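Side-chain contacts in probable amidase (Thermus thermophilus, PDB 2DC0), which is a probable amidase of the amidase signature family, an alpha/beta protein built on one large mixed beta-sheet wrapped by helices, here assembled as a pair of subunits: residues T125-W130 against P361-E366; S171-A176 against T395-F400; E252-F257 against E369-R374; T286-Y291 against R328-E333. All blocks are in the same frame, centred on the assembly; numbering follows the deposited sequence.

Contact 1 (T125-W130 against P361-E366)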
loop_
_atom_site.group_PDB
_atom_site.type_symbol
_atom_site.label_atom_id
_atom_site.label_comp_id
_atom_site.label_asym_id
_atom_site.label_seq_id
_atom_site.Cartn_x
_atom_site.Cartn_y
_atom_site.Cartn_z
ATOM N N THR A 125 -1.284 3.066 26.746
ATOM C CA THR A 125 -1.373 3.809 28.004
ATOM C C THR A 125 -0.042 3.853 28.746
ATOM O O THR A 125 0.298 4.859 29.371
ATOM C CB THR A 125 -2.424 3.210 28.981
ATOM O OG1 THR A 125 -1.986 1.923 29.431
ATOM C CG2 THR A 125 -3.779 3.075 28.299
ATOM N N GLY A 126 0.711 2.762 28.680
ATOM C CA GLY A 126 1.975 2.718 29.386
ATOM C C GLY A 126 1.751 2.170 30.783
ATOM O O GLY A 126 2.683 2.063 31.587
ATOM N N GLU A 127 0.499 1.843 31.086
ATOM C CA GLU A 127 0.162 1.271 32.384
ATOM C C GLU A 127 0.390 -0.229 32.241
ATOM O O GLU A 127 -0.066 -0.849 31.281
ATOM C CB GLU A 127 -1.288 1.591 32.746
ATOM C CG GLU A 127 -1.483 3.048 33.137
ATOM C CD GLU A 127 -2.940 3.428 33.285
ATOM O OE1 GLU A 127 -3.727 2.589 33.774
ATOM O OE2 GLU A 127 -3.302 4.570 32.926
ATOM N N ASN A 128 1.113 -0.797 33.195
ATOM C CA ASN A 128 1.481 -2.205 33.164
ATOM C C ASN A 128 1.454 -2.742 34.597
ATOM O O ASN A 128 2.215 -2.293 35.450
ATOM C CB ASN A 128 2.895 -2.305 32.570
ATOM C CG ASN A 128 3.337 -3.728 32.304
ATOM O OD1 ASN A 128 3.203 -4.603 33.154
ATOM N ND2 ASN A 128 3.901 -3.957 31.120
ATOM N N PRO A 129 0.568 -3.711 34.880
ATOM C CA PRO A 129 0.442 -4.307 36.216
ATOM C C PRO A 129 1.620 -5.191 36.618
ATOM O O PRO A 129 1.839 -5.436 37.802
ATOM C CB PRO A 129 -0.860 -5.096 36.117
ATOM C CG PRO A 129 -0.832 -5.569 34.689
ATOM C CD PRO A 129 -0.392 -4.321 33.941
ATOM N N TRP A 130 2.378 -5.667 35.636
ATOM C CA TRP A 130 3.529 -6.523 35.913
ATOM C C TRP A 130 4.759 -5.737 36.360
ATOM O O TRP A 130 5.395 -6.066 37.358
ATOM C CB TRP A 130 3.898 -7.333 34.666
ATOM C CG TRP A 130 2.831 -8.267 34.168
ATOM C CD1 TRP A 130 2.475 -8.479 32.867
ATOM C CD2 TRP A 130 1.993 -9.126 34.957
ATOM N NE1 TRP A 130 1.465 -9.413 32.795
ATOM C CE2 TRP A 130 1.149 -9.828 34.063
ATOM C CE3 TRP A 130 1.872 -9.372 36.333
ATOM C CZ2 TRP A 130 0.195 -10.758 34.497
ATOM C CZ3 TRP A 130 0.921 -10.301 36.768
ATOM C CH2 TRP A 130 0.095 -10.981 35.848
ATOM N N PRO A 361 -3.276 12.251 29.911
ATOM C CA PRO A 361 -4.237 12.248 31.020
ATOM C C PRO A 361 -3.760 11.491 32.266
ATOM O O PRO A 361 -2.769 10.759 32.225
ATOM C CB PRO A 361 -5.461 11.592 30.395
ATOM C CG PRO A 361 -4.852 10.557 29.522
ATOM C CD PRO A 361 -3.647 11.255 28.886
ATOM N N PRO A 362 -4.457 11.678 33.400
ATOM C CA PRO A 362 -4.088 10.993 34.641
ATOM C C PRO A 362 -4.099 9.476 34.462
ATOM O O PRO A 362 -4.864 8.936 33.650
ATOM C CB PRO A 362 -5.170 11.447 35.620
ATOM C CG PRO A 362 -5.463 12.837 35.161
ATOM C CD PRO A 362 -5.495 12.694 33.647
ATOM N N LEU A 363 -3.253 8.785 35.216
ATOM C CA LEU A 363 -3.218 7.331 35.138
ATOM C C LEU A 363 -4.630 6.853 35.478
ATOM O O LEU A 363 -5.295 7.458 36.311
ATOM C CB LEU A 363 -2.218 6.771 36.155
ATOM C CG LEU A 363 -0.748 7.114 35.873
ATOM C CD1 LEU A 363 0.117 6.814 37.087
ATOM C CD2 LEU A 363 -0.284 6.311 34.666
ATOM N N GLY A 364 -5.087 5.797 34.807
ATOM C CA GLY A 364 -6.409 5.251 35.077
ATOM C C GLY A 364 -7.576 5.891 34.345
ATOM O O GLY A 364 -8.720 5.481 34.532
ATOM N N THR A 365 -7.305 6.888 33.510
ATOM C CA THR A 365 -8.368 7.571 32.772
ATOM C C THR A 365 -8.872 6.703 31.622
ATOM O O THR A 365 -8.166 6.480 30.639
ATOM C CB THR A 365 -7.872 8.912 32.214
ATOM O OG1 THR A 365 -7.316 9.689 33.280
ATOM C CG2 THR A 365 -9.013 9.688 31.588
ATOM N N GLU A 366 -10.105 6.227 31.741
ATOM C CA GLU A 366 -10.678 5.362 30.723
ATOM C C GLU A 366 -11.525 6.090 29.692
ATOM O O GLU A 366 -11.724 5.588 28.592
ATOM C CB GLU A 366 -11.488 4.262 31.397
ATOM C CG GLU A 366 -10.656 3.446 32.369
ATOM C CD GLU A 366 -11.434 2.309 32.975
ATOM O OE1 GLU A 366 -12.537 2.566 33.501
ATOM O OE2 GLU A 366 -10.939 1.163 32.930
#
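The carboxylate of Glu127 is the flat group of this contact, and it is met from above its plane by the backbone N-H of Gly364. That donor stands 39° out of the carboxylate plane, yet the bond itself is straight, 174° at the hydrogen, with Gly364 N 2.9 Å from Glu127 OE2. Beside the bond, the CD2 branch of Leu363 rests on the aliphatic part of the acid, 3.8 Å from Glu127 CG, the two side chains crossing at a slant. Glu127 CG sits anti to its own carbonyl carbon (chi1 -73°), and the chain runs on extended, carrying the carboxylate across to the other loop.

Leu363 and Gly364 are the two central residues of a type II turn from Pro362 to Thr365, in which Gly364 has a positive phi. The turn closes on Pro362 O, which takes both Thr365 N and Thr365 OG1 on one face of its carbonyl plane; the hydroxyl is 2.6 Å from Pro362 O. On the other loop, Thr125 OG1 accepts from Glu127 N at 3.0 Å, an ST turn just ahead of the glutamate side chain.

Glu127 OE2 also accepts from Gln143 NE2, so two N-H donors grip one oxygen. At this surface site, which pins one loop to another, such donors would be expected to stabilise the charged form of the acid.

Contact 2 (S171-A176 against T395-F400); sequences SIRIPA and TLALPF
Ala397 CB presses against the root of the Arg173 side chain, 3.7 Å from Arg173 CB and equally near CG. Further out, the methyl of Thr395 takes over, with its CG2 3.8 Å from Arg173 CD and also close to NH1; the two side chains cross at about a right angle. Ala176, one helical turn on, adds a looser contact of 4.4 Å between its CB and Ala397 CB. All four residues are buried, and small groups on the strand leave the helix close enough for the CA atoms of Arg173 and Ala397 to lie 5.2 Å apart.

The arginine chain bends at chi3 (-73°), which turns the guanidinium aside to polar partners outside the two segments: NH2 forms a salt bridge with Asp167, and NH1 donates to Thr385 O. Asp167 also accepts from Ile172 N, tying the start of the helix to the same carboxylate. Thr395 OG1 is bonded to Val393 O, leaving the methyl to meet the arginine.

Thus the first turn of helix 173-179 packs on a face of strand 395-403, which runs in the large sheet between strands 182-185 and 406-413, while Phe388 of helix 386-390 touches both Arg173 and Thr395.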
loop_
_atom_site.group_PDB
_atom_site.type_symbol
_atom_site.label_atom_id
_atom_site.label_comp_id
_atom_site.label_asym_id
_atom_site.label_seq_id
_atom_site.Cartn_x
_atom_site.Cartn_y
_atom_site.Cartn_z
ATOM N N SER A 171 2.652 3.728 18.604
ATOM C CA SER A 171 3.517 3.482 19.752
ATOM C C SER A 171 4.828 4.254 19.880
ATOM O O SER A 171 5.495 4.172 20.910
ATOM C CB SER A 171 3.762 1.987 19.882
ATOM O OG SER A 171 2.607 1.392 20.457
ATOM N N ILE A 172 5.205 4.994 18.843
ATOM C CA ILE A 172 6.405 5.824 18.904
ATOM C C ILE A 172 5.940 7.282 19.008
ATOM O O ILE A 172 6.376 8.030 19.879
ATOM C CB ILE A 172 7.287 5.668 17.635
ATOM C CG1 ILE A 172 8.180 4.434 17.773
ATOM C CG2 ILE A 172 8.142 6.912 17.411
ATOM C CD1 ILE A 172 8.815 3.947 16.471
ATOM N N ARG A 173 5.040 7.675 18.114
ATOM C CA ARG A 173 4.528 9.038 18.085
ATOM C C ARG A 173 3.726 9.452 19.323
ATOM O O ARG A 173 3.898 10.563 19.832
ATOM C CB ARG A 173 3.704 9.225 16.808
ATOM C CG ARG A 173 4.563 9.061 15.552
ATOM C CD ARG A 173 3.730 8.760 14.314
ATOM N NE ARG A 173 3.206 7.396 14.337
ATOM C CZ ARG A 173 2.092 7.021 13.719
ATOM N NH1 ARG A 173 1.384 7.916 13.032
ATOM N NH2 ARG A 173 1.680 5.755 13.786
ATOM N N ILE A 174 2.865 8.568 19.819
ATOM C CA ILE A 174 2.054 8.884 20.993
ATOM C C ILE A 174 2.903 9.190 22.233
ATOM O O ILE A 174 2.735 10.231 22.860
ATOM C CB ILE A 174 1.046 7.740 21.287
ATOM C CG1 ILE A 174 0.031 7.672 20.132
ATOM C CG2 ILE A 174 0.321 7.988 22.614
ATOM C CD1 ILE A 174 -0.760 6.397 20.073
ATOM N N PRO A 175 3.827 8.289 22.605
ATOM C CA PRO A 175 4.640 8.594 23.788
ATOM C C PRO A 175 5.540 9.813 23.570
ATOM O O PRO A 175 5.821 10.563 24.510
ATOM C CB PRO A 175 5.417 7.295 24.036
ATOM C CG PRO A 175 5.486 6.657 22.686
ATOM C CD PRO A 175 4.118 6.939 22.092
ATOM N N ALA A 176 5.983 10.025 22.332
ATOM C CA ALA A 176 6.819 11.187 22.035
ATOM C C ALA A 176 5.998 12.438 22.319
ATOM O O ALA A 176 6.472 13.364 22.973
ATOM C CB ALA A 176 7.261 11.169 20.565
ATOM N N THR A 395 6.153 9.176 9.115
ATOM C CA THR A 395 5.469 10.151 9.953
ATOM C C THR A 395 6.319 10.578 11.145
ATOM O O THR A 395 6.804 9.747 11.912
ATOM C CB THR A 395 4.138 9.584 10.465
ATOM O OG1 THR A 395 3.406 9.031 9.361
ATOM C CG2 THR A 395 3.314 10.684 11.116
ATOM N N LEU A 396 6.493 11.885 11.286
ATOM C CA LEU A 396 7.278 12.448 12.372
ATOM C C LEU A 396 6.381 13.053 13.444
ATOM O O LEU A 396 5.345 13.641 13.130
ATOM C CB LEU A 396 8.191 13.551 11.824
ATOM C CG LEU A 396 9.030 14.322 12.837
ATOM C CD1 LEU A 396 10.125 13.397 13.379
ATOM C CD2 LEU A 396 9.661 15.544 12.175
ATOM N N ALA A 397 6.768 12.893 14.707
ATOM C CA ALA A 397 6.029 13.507 15.806
ATOM C C ALA A 397 7.034 14.416 16.510
ATOM O O ALA A 397 8.122 13.973 16.871
ATOM C CB ALA A 397 5.498 12.442 16.783
ATOM N N LEU A 398 6.690 15.691 16.656
ATOM C CA LEU A 398 7.549 16.648 17.350
ATOM C C LEU A 398 6.691 17.606 18.168
ATOM O O LEU A 398 5.550 17.895 17.802
ATOM C CB LEU A 398 8.422 17.445 16.360
ATOM C CG LEU A 398 7.885 17.957 15.011
ATOM C CD1 LEU A 398 6.448 18.389 15.097
ATOM C CD2 LEU A 398 8.785 19.116 14.567
ATOM N N PRO A 399 7.231 18.114 19.289
ATOM C CA PRO A 399 6.497 19.041 20.161
ATOM C C PRO A 399 6.102 20.326 19.468
ATOM O O PRO A 399 6.897 20.897 18.729
ATOM C CB PRO A 399 7.479 19.302 21.307
ATOM C CG PRO A 399 8.355 18.088 21.305
ATOM C CD PRO A 399 8.571 17.838 19.837
ATOM N N PHE A 400 4.881 20.793 19.708
ATOM C CA PHE A 400 4.451 22.032 19.082
ATOM C C PHE A 400 3.608 22.902 20.013
ATOM O O PHE A 400 3.406 24.084 19.744
ATOM C CB PHE A 400 3.689 21.732 17.778
ATOM C CG PHE A 400 2.190 21.636 17.939
ATOM C CD1 PHE A 400 1.376 22.735 17.672
ATOM C CD2 PHE A 400 1.593 20.438 18.321
ATOM C CE1 PHE A 400 -0.013 22.638 17.778
ATOM C CE2 PHE A 400 0.209 20.330 18.430
ATOM C CZ PHE A 400 -0.597 21.430 18.157
#

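Contact 3 (E252-F257 against E369-R374); sequences EVRKAF and ELESGR
Arg254 reaches from helix 251-263 to the carboxylate of Glu371, edge to edge; the glutamate stands on the turn of a beta-hairpin. The hairpin pairs strands 367-370 and 373-376 through a type I turn from Leu370 to Gly373, where Leu370 and Gly373 exchange two backbone hydrogen bonds, N to O in each direction.

A salt bridge joins helix to hairpin. The NH1 of Arg254 donates to Glu371 OE2 on its syn side, and the two flat groups are nearly coplanar, their planes 26° apart, so that the carboxylate comes to the edge of the guanidinium and not over its face. The angle at the hydrogen is 135°, a distinctly bent bond through one guanidinium nitrogen.

The arginine leaves the helix with CG anti to its backbone N (chi1 177°) and then bends at both chi2 and chi3. Leu242 and Leu245 of helix 242-245 touch this side chain. Glu371 extends beyond CG toward the helix, and its OE2 has a second donor in Leu249 N, just ahead of the helix; the backbones of Leu249 and Glu371 are hydrogen-bonded as well. The same carboxylate oxygen therefore joins the hairpin both to the loop that leads into helix 251-263 and to the helix itself, the latter link measuring 3.0 Å from Arg254 NH1 to Glu371 OE2.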
loop_
_atom_site.group_PDB
_atom_site.type_symbol
_atom_site.label_atom_id
_atom_site.label_comp_id
_atom_site.label_asym_id
_atom_site.label_seq_id
_atom_site.Cartn_x
_atom_site.Cartn_y
_atom_site.Cartn_z
ATOM N N GLU A 252 -8.842 22.400 23.681
ATOM C CA GLU A 252 -7.566 23.103 23.836
ATOM C C GLU A 252 -6.525 22.775 22.766
ATOM O O GLU A 252 -5.772 23.653 22.344
ATOM C CB GLU A 252 -6.963 22.842 25.225
ATOM C CG GLU A 252 -7.775 23.396 26.404
ATOM C CD GLU A 252 -8.186 24.855 26.215
ATOM O OE1 GLU A 252 -7.313 25.704 25.926
ATOM O OE2 GLU A 252 -9.387 25.156 26.369
ATOM N N VAL A 253 -6.462 21.516 22.343
ATOM C CA VAL A 253 -5.510 21.129 21.309
ATOM C C VAL A 253 -6.003 21.713 19.991
ATOM O O VAL A 253 -5.210 22.124 19.140
ATOM C CB VAL A 253 -5.373 19.590 21.227
ATOM C CG1 VAL A 253 -4.627 19.178 19.963
ATOM C CG2 VAL A 253 -4.618 19.085 22.458
ATOM N N ARG A 254 -7.320 21.770 19.835
ATOM C CA ARG A 254 -7.911 22.346 18.634
ATOM C C ARG A 254 -7.437 23.791 18.518
ATOM O O ARG A 254 -7.076 24.254 17.439
ATOM C CB ARG A 254 -9.434 22.336 18.739
ATOM C CG ARG A 254 -10.129 22.980 17.561
ATOM C CD ARG A 254 -10.766 21.906 16.717
ATOM N NE ARG A 254 -10.179 21.818 15.397
ATOM C CZ ARG A 254 -10.436 20.834 14.546
ATOM N NH1 ARG A 254 -11.266 19.855 14.892
ATOM N NH2 ARG A 254 -9.872 20.836 13.348
ATOM N N LYS A 255 -7.456 24.504 19.640
ATOM C CA LYS A 255 -7.031 25.900 19.657
ATOM C C LYS A 255 -5.544 26.045 19.346
ATOM O O LYS A 255 -5.145 26.928 18.581
ATOM C CB LYS A 255 -7.362 26.530 21.016
ATOM C CG LYS A 255 -8.872 26.651 21.253
ATOM C CD LYS A 255 -9.229 26.895 22.716
ATOM C CE LYS A 255 -8.706 28.228 23.225
ATOM N NZ LYS A 255 -9.165 28.453 24.629
ATOM N N ALA A 256 -4.722 25.178 19.929
ATOM C CA ALA A 256 -3.286 25.240 19.672
ATOM C C ALA A 256 -2.998 24.952 18.201
ATOM O O ALA A 256 -2.194 25.635 17.573
ATOM C CB ALA A 256 -2.546 24.241 20.553
ATOM N N PHE A 257 -3.663 23.942 17.650
ATOM C CA PHE A 257 -3.447 23.581 16.257
ATOM C C PHE A 257 -3.877 24.712 15.326
ATOM O O PHE A 257 -3.179 25.031 14.352
ATOM C CB PHE A 257 -4.215 22.304 15.925
ATOM C CG PHE A 257 -3.955 21.780 14.539
ATOM C CD1 PHE A 257 -2.663 21.471 14.123
ATOM C CD2 PHE A 257 -5.008 21.559 13.661
ATOM C CE1 PHE A 257 -2.428 20.949 12.856
ATOM C CE2 PHE A 257 -4.783 21.038 12.393
ATOM C CZ PHE A 257 -3.491 20.732 11.988
ATOM N N GLU A 369 -12.744 13.724 27.369
ATOM C CA GLU A 369 -13.634 14.720 26.802
ATOM C C GLU A 369 -13.080 15.328 25.520
ATOM O O GLU A 369 -12.080 16.044 25.550
ATOM C CB GLU A 369 -13.880 15.842 27.818
ATOM C CG GLU A 369 -15.153 15.693 28.628
ATOM C CD GLU A 369 -16.392 15.711 27.753
ATOM O OE1 GLU A 369 -16.563 16.678 26.977
ATOM O OE2 GLU A 369 -17.190 14.755 27.839
ATOM N N LEU A 370 -13.727 15.036 24.398
ATOM C CA LEU A 370 -13.315 15.600 23.120
ATOM C C LEU A 370 -14.295 16.720 22.796
ATOM O O LEU A 370 -15.313 16.873 23.472
ATOM C CB LEU A 370 -13.363 14.549 22.008
ATOM C CG LEU A 370 -12.444 13.334 22.163
ATOM C CD1 LEU A 370 -12.535 12.468 20.917
ATOM C CD2 LEU A 370 -11.009 13.806 22.384
ATOM N N GLU A 371 -13.994 17.495 21.760
ATOM C CA GLU A 371 -14.858 18.597 21.365
ATOM C C GLU A 371 -16.257 18.107 20.980
ATOM O O GLU A 371 -17.222 18.875 20.994
ATOM C CB GLU A 371 -14.216 19.374 20.201
ATOM C CG GLU A 371 -14.119 18.605 18.883
ATOM C CD GLU A 371 -13.006 19.123 17.981
ATOM O OE1 GLU A 371 -12.685 20.326 18.064
ATOM O OE2 GLU A 371 -12.456 18.335 17.180
ATOM N N SER A 372 -16.364 16.820 20.665
ATOM C CA SER A 372 -17.636 16.223 20.262
ATOM C C SER A 372 -18.305 15.386 21.355
ATOM O O SER A 372 -19.333 14.755 21.109
ATOM C CB SER A 372 -17.423 15.339 19.033
ATOM O OG SER A 372 -16.507 14.301 19.336
ATOM N N GLY A 373 -17.727 15.374 22.552
ATOM C CA GLY A 373 -18.303 14.603 23.639
ATOM C C GLY A 373 -17.356 13.557 24.200
ATOM O O GLY A 373 -16.206 13.463 23.771
ATOM N N ARG A 374 -17.835 12.765 25.156
ATOM C CA ARG A 374 -17.005 11.733 25.770
ATOM C C ARG A 374 -16.601 10.676 24.755
ATOM O O ARG A 374 -17.320 10.419 23.793
ATOM C CB ARG A 374 -17.741 11.063 26.936
ATOM C CG ARG A 374 -18.298 12.036 27.962
ATOM C CD ARG A 374 -18.440 11.385 29.332
ATOM N NE ARG A 374 -17.137 11.093 29.926
ATOM C CZ ARG A 374 -16.233 12.018 30.240
ATOM N NH1 ARG A 374 -16.485 13.303 30.017
ATOM N NH2 ARG A 374 -15.071 11.659 30.771
#

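Contact 4 (T286-Y291 against R328-E333)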
loop_
_atom_site.group_PDB
_atom_site.type_symbol
_atom_site.label_atom_id
_atom_site.label_comp_id
_atom_site.label_asym_id
_atom_site.label_seq_id
_atom_site.Cartn_x
_atom_site.Cartn_y
_atom_site.Cartn_z
ATOM N N THR A 286 -7.806 -2.156 13.992
ATOM C CA THR A 286 -7.988 -3.005 15.158
ATOM C C THR A 286 -8.075 -4.495 14.828
ATOM O O THR A 286 -7.355 -5.307 15.409
ATOM C CB THR A 286 -9.234 -2.579 15.934
ATOM O OG1 THR A 286 -9.070 -1.224 16.363
ATOM C CG2 THR A 286 -9.444 -3.470 17.159
ATOM N N ARG A 287 -8.942 -4.853 13.887
ATOM C CA ARG A 287 -9.093 -6.255 13.518
ATOM C C ARG A 287 -7.831 -6.830 12.891
ATOM O O ARG A 287 -7.408 -7.932 13.232
ATOM C CB ARG A 287 -10.274 -6.430 12.559
ATOM C CG ARG A 287 -11.577 -5.913 13.129
ATOM C CD ARG A 287 -12.781 -6.344 12.305
ATOM N NE ARG A 287 -14.022 -5.853 12.904
ATOM C CZ ARG A 287 -15.224 -6.372 12.671
ATOM N NH1 ARG A 287 -15.356 -7.407 11.851
ATOM N NH2 ARG A 287 -16.296 -5.862 13.263
ATOM N N LEU A 288 -7.221 -6.078 11.983
ATOM C CA LEU A 288 -6.021 -6.546 11.316
ATOM C C LEU A 288 -4.883 -6.811 12.302
ATOM O O LEU A 288 -4.275 -7.877 12.279
ATOM C CB LEU A 288 -5.588 -5.527 10.254
ATOM C CG LEU A 288 -4.595 -6.050 9.212
ATOM C CD1 LEU A 288 -4.608 -5.174 7.962
ATOM C CD2 LEU A 288 -3.211 -6.092 9.835
ATOM N N VAL A 289 -4.610 -5.844 13.174
ATOM C CA VAL A 289 -3.543 -5.971 14.158
ATOM C C VAL A 289 -3.825 -7.042 15.218
ATOM O O VAL A 289 -2.962 -7.867 15.512
ATOM C CB VAL A 289 -3.273 -4.602 14.847
ATOM C CG1 VAL A 289 -2.388 -4.786 16.088
ATOM C CG2 VAL A 289 -2.568 -3.662 13.856
ATOM N N ARG A 290 -5.020 -7.032 15.800
ATOM C CA ARG A 290 -5.348 -8.029 16.822
ATOM C C ARG A 290 -5.280 -9.444 16.260
ATOM O O ARG A 290 -4.847 -10.366 16.953
ATOM C CB ARG A 290 -6.734 -7.764 17.408
ATOM C CG ARG A 290 -6.767 -6.519 18.280
ATOM C CD ARG A 290 -8.127 -6.295 18.889
ATOM N NE ARG A 290 -8.112 -5.196 19.845
ATOM C CZ ARG A 290 -9.199 -4.693 20.415
ATOM N NH1 ARG A 290 -10.391 -5.196 20.119
ATOM N NH2 ARG A 290 -9.095 -3.690 21.279
ATOM N N TYR A 291 -5.700 -9.618 15.008
ATOM C CA TYR A 291 -5.655 -10.935 14.385
ATOM C C TYR A 291 -4.213 -11.419 14.303
ATOM O O TYR A 291 -3.905 -12.539 14.718
ATOM C CB TYR A 291 -6.243 -10.905 12.972
ATOM C CG TYR A 291 -6.201 -12.258 12.279
ATOM C CD1 TYR A 291 -7.218 -13.194 12.473
ATOM C CD2 TYR A 291 -5.125 -12.616 11.466
ATOM C CE1 TYR A 291 -7.165 -14.458 11.875
ATOM C CE2 TYR A 291 -5.060 -13.877 10.861
ATOM C CZ TYR A 291 -6.086 -14.790 11.075
ATOM O OH TYR A 291 -6.027 -16.033 10.494
ATOM N N ARG A 328 -9.004 -11.463 6.007
ATOM C CA ARG A 328 -9.012 -11.186 4.571
ATOM C C ARG A 328 -9.755 -9.883 4.285
ATOM O O ARG A 328 -9.326 -9.090 3.441
ATOM C CB ARG A 328 -9.666 -12.336 3.796
ATOM C CG ARG A 328 -8.760 -13.549 3.608
ATOM C CD ARG A 328 -9.381 -14.568 2.663
ATOM N NE ARG A 328 -10.356 -15.429 3.328
ATOM C CZ ARG A 328 -11.666 -15.413 3.099
ATOM N NH1 ARG A 328 -12.187 -14.571 2.214
ATOM N NH2 ARG A 328 -12.456 -16.255 3.743
ATOM N N ASP A 329 -10.867 -9.665 4.990
ATOM C CA ASP A 329 -11.661 -8.446 4.819
ATOM C C ASP A 329 -10.858 -7.232 5.278
ATOM O O ASP A 329 -10.848 -6.186 4.615
ATOM C CB ASP A 329 -12.964 -8.518 5.627
ATOM C CG ASP A 329 -13.963 -9.508 5.050
ATOM O OD1 ASP A 329 -13.828 -9.874 3.867
ATOM O OD2 ASP A 329 -14.894 -9.909 5.781
ATOM N N ALA A 330 -10.190 -7.372 6.421
ATOM C CA ALA A 330 -9.375 -6.289 6.957
ATOM C C ALA A 330 -8.270 -5.949 5.963
ATOM O O ALA A 330 -7.990 -4.778 5.714
ATOM C CB ALA A 330 -8.771 -6.701 8.303
ATOM N N VAL A 331 -7.643 -6.981 5.402
ATOM C CA VAL A 331 -6.569 -6.799 4.426
ATOM C C VAL A 331 -7.069 -6.050 3.183
ATOM O O VAL A 331 -6.377 -5.180 2.648
ATOM C CB VAL A 331 -5.972 -8.164 4.004
ATOM C CG1 VAL A 331 -5.033 -7.991 2.816
ATOM C CG2 VAL A 331 -5.215 -8.777 5.184
ATOM N N ALA A 332 -8.273 -6.390 2.731
ATOM C CA ALA A 332 -8.859 -5.745 1.565
ATOM C C ALA A 332 -9.284 -4.313 1.905
ATOM O O ALA A 332 -9.124 -3.403 1.095
ATOM C CB ALA A 332 -10.072 -6.553 1.064
ATOM N N GLU A 333 -9.835 -4.119 3.098
ATOM C CA GLU A 333 -10.267 -2.793 3.516
ATOM C C GLU A 333 -9.076 -1.847 3.641
ATOM O O GLU A 333 -9.205 -0.645 3.392
ATOM C CB GLU A 333 -11.022 -2.858 4.850
ATOM C CG GLU A 333 -12.389 -3.536 4.770
ATOM C CD GLU A 333 -13.293 -2.924 3.706
ATOM O OE1 GLU A 333 -13.411 -1.679 3.660
ATOM O OE2 GLU A 333 -13.893 -3.688 2.914
#
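With CG swung anti to the backbone N (chi1 -163°) and chi2 also extended at 160°, Leu288 sends CD1 along the backbone of the facing helix, while its CB, placed by its own main chain, meets Ala330 CB. This is helix-to-helix packing between 281-296 and 324-345, closest where a small residue faces a larger one: the CA atoms of Leu288 and Ala330 are 5.5 Å apart.

The methyl of Ala330 points at the opposite helix, and it meets not just the leucine side chain but its backbone, with Ala330 CB 4.0 Å from Leu288 N. One branch of the leucine, CD1, passes Ala330 O at 4.1 Å and reaches the backbone of Val331, with Leu288 CD1 4.4 Å from Val331 CA. The contact is thus apolar and buried, and the leucine is further enclosed by Tyr327 and Arg334 of the same helix 324-345 and by Ser202 and Thr203 of a loop.

Around this packing the helices carry polar and aromatic links. The ring of Tyr291 stacks with Tyr327, and Asp329 pairs with Lys325. The second subunit lies close by: Arg201 of that subunit forms salt bridges with both Asp329 and Glu333, so helix 324-345 packs within its own chain on one side and takes part in the dimer contact on another. At the centre of the packing, Leu288 CB and Ala330 CB stand 3.9 Å apart.

In the fold
Following the chain from the N terminus, 125-130 and then 171-176 open the loops of contacts 1 and 2. Next comes 252-257, which opens contact 3. Contact 4 then forms and closes locally, joining 286-291 to 328-333 and nesting inside the loops of all three others. The chain returns to 361-366 to close contact 1, to 369-374 for contact 3, and last to 395-400 for contact 2. Contact 1 therefore crosses both 2 and 3, whereas 3 nests within 2. Two loops, helix and central sheet, helix and hairpin, and two helices are tied in turn. Contacts 2 and 3 touch where Phe400 CE1 packs 3.7 Å from Ala256 O.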